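Local coordinates for protein scribble homolog (Homo sapiens, PDB 6EEY) that probably acts as a cell-polarity scaffold whose PDZ domains bind C-terminal peptide ligands such as those of the alpha1D-adrenergic receptor, at residues Pro13-Gly18 / Ala51-Arg56. The protein carries 1 engineered substitution. Sequence-based numbering, arbitrary orientation.
Sequences PGEGLG and AGRDGR. Engineered in segment 13-18: Gly16 (natural residue Arg).
Glu15 and Arg53 meet in a salt bridge within a PDZ domain, joining the carboxylate-binding loop, which leads into strand 19-23, to the short helix 50-54. Leu17 and Gly18 match the Leu-Gly of the family's GLGF motif; the first position is Gly16, engineered from arginine. The salt bridge is bidentate and end-on. Arg53 NH1 donates to Glu15 OE1 at 2.8 Å with an N-H...O angle of 167°. Arg53 NH2 donates to Glu15 OE2, also at 2.8 Å. Both oxygens use syn lone pairs, and the carboxylate and guanidinium planes lie only 24° apart. Glu15 is extended, CG anti to the backbone N (chi1 -175°), which carries its carboxylate across to the arginine. Outside partners help fix the pair, since OE1 also accepts from Ala12 N and Arg53 NH2 also donates to Thr48 O. A glutamine in place of Glu15 would probably lose the charge pairing and, its NH2 being unable to accept, leave one guanidinium nitrogen without its carboxylate mate.

Between the two segments, apolar packing is the contact of Leu17 with Ala51, where Leu17 CG approaches Ala51 CB at 4.0 Å; the leucine also touches Ile9, Leu90 and Val92 of the sheet. Backbone bonds join Leu17 and Gly18 to the helix. Water 1 donates to Gly18 O and accepts from Gly52 N, both at 2.8 Å, while Ala51 N donates directly to Leu17 O at 2.9 Å.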
loop_
_atom_site.group_PDB
_atom_site.type_symbol
_atom_site.label_atom_id
_atom_site.label_comp_id
_atom_site.label_asym_id
_atom_site.label_seq_id
_atom_site.Cartn_x
_atom_site.Cartn_y
_atom_site.Cartn_z
ATOM N N PRO A 13 -4.037 -10.256 14.368
ATOM C CA PRO A 13 -5.238 -10.390 13.535
ATOM C C PRO A 13 -6.079 -9.150 13.419
ATOM O O PRO A 13 -6.794 -9.012 12.418
ATOM C CB PRO A 13 -6.028 -11.524 14.208
ATOM C CG PRO A 13 -5.172 -12.093 15.222
ATOM C CD PRO A 13 -3.947 -11.289 15.405
ATOM N N GLY A 14 -6.044 -8.255 14.396
ATOM C CA GLY A 14 -6.775 -7.010 14.349
ATOM C C GLY A 14 -5.943 -5.806 13.968
ATOM O O GLY A 14 -6.479 -4.697 13.886
ATOM N N GLU A 15 -4.661 -5.997 13.682
ATOM C CA GLU A 15 -3.712 -4.925 13.420
ATOM C C GLU A 15 -3.680 -4.590 11.937
ATOM O O GLU A 15 -3.918 -5.444 11.092
ATOM C CB GLU A 15 -2.342 -5.468 13.841
ATOM C CG GLU A 15 -1.198 -4.532 13.785
ATOM C CD GLU A 15 0.162 -5.207 13.981
ATOM O OE1 GLU A 15 0.298 -6.455 14.038
ATOM O OE2 GLU A 15 1.117 -4.429 14.094
ATOM N N GLY A 16 -3.345 -3.347 11.611
ATOM C CA GLY A 16 -3.094 -2.972 10.236
ATOM C C GLY A 16 -1.661 -3.267 9.826
ATOM O O GLY A 16 -0.832 -3.713 10.613
ATOM N N LEU A 17 -1.350 -2.986 8.564
ATOM C CA LEU A 17 0.000 -3.250 8.093
ATOM C C LEU A 17 1.013 -2.297 8.708
ATOM O O LEU A 17 2.193 -2.640 8.785
ATOM C CB LEU A 17 0.041 -3.171 6.572
ATOM C CG LEU A 17 1.389 -3.543 5.959
ATOM C CD1 LEU A 17 1.826 -4.955 6.296
ATOM C CD2 LEU A 17 1.294 -3.390 4.458
ATOM N N GLY A 18 0.595 -1.124 9.152
ATOM C CA GLY A 18 1.525 -0.188 9.735
ATOM C C GLY A 18 2.340 0.601 8.741
ATOM O O GLY A 18 3.505 0.890 8.998
ATOM N N ALA A 51 4.682 -4.095 9.053
ATOM C CA ALA A 51 5.642 -3.959 7.969
ATOM C C ALA A 51 7.035 -3.676 8.501
ATOM O O ALA A 51 8.023 -4.192 7.975
ATOM C CB ALA A 51 5.194 -2.835 7.037
ATOM N N GLY A 52 7.121 -2.857 9.539
ATOM C CA GLY A 52 8.410 -2.568 10.140
ATOM C C GLY A 52 9.038 -3.797 10.754
ATOM O O GLY A 52 10.231 -4.051 10.573
ATOM N N ARG A 53 8.241 -4.588 11.471
ATOM C CA ARG A 53 8.753 -5.793 12.109
ATOM C C ARG A 53 9.241 -6.796 11.082
ATOM O O ARG A 53 10.249 -7.480 11.294
ATOM C CB ARG A 53 7.663 -6.435 12.970
ATOM C CG ARG A 53 7.190 -5.562 14.099
ATOM C CD ARG A 53 6.348 -6.327 15.070
ATOM N NE ARG A 53 5.189 -6.984 14.493
ATOM C CZ ARG A 53 3.966 -6.473 14.431
ATOM N NH1 ARG A 53 3.009 -7.200 13.915
ATOM N NH2 ARG A 53 3.712 -5.250 14.862
ATOM N N ASP A 54 8.527 -6.917 9.963
ATOM C CA ASP A 54 8.911 -7.841 8.902
ATOM C C ASP A 54 10.216 -7.404 8.249
ATOM O O ASP A 54 11.039 -8.245 7.868
ATOM C CB ASP A 54 7.739 -7.915 7.923
ATOM C CG ASP A 54 8.068 -8.638 6.641
ATOM O OD1 ASP A 54 8.626 -8.002 5.729
ATOM O OD2 ASP A 54 7.752 -9.841 6.538
ATOM N N GLY A 55 10.425 -6.108 8.092
ATOM C CA GLY A 55 11.699 -5.588 7.666
ATOM C C GLY A 55 11.882 -5.404 6.180
ATOM O O GLY A 55 12.865 -4.780 5.775
ATOM N N ARG A 56 10.971 -5.889 5.353
ATOM C CA ARG A 56 11.186 -5.832 3.911
ATOM C C ARG A 56 10.696 -4.529 3.288
ATOM O O ARG A 56 11.413 -3.918 2.492
ATOM C CB ARG A 56 10.512 -7.026 3.230
ATOM C CG ARG A 56 11.238 -8.317 3.484
ATOM C CD ARG A 56 10.522 -9.487 2.865
ATOM N NE ARG A 56 9.269 -9.773 3.562
ATOM C CZ ARG A 56 8.401 -10.701 3.189
ATOM N NH1 ARG A 56 8.618 -11.442 2.113
ATOM N NH2 ARG A 56 7.320 -10.903 3.914
HETATM O O HOH W 1 5.037 -1.109 10.133
#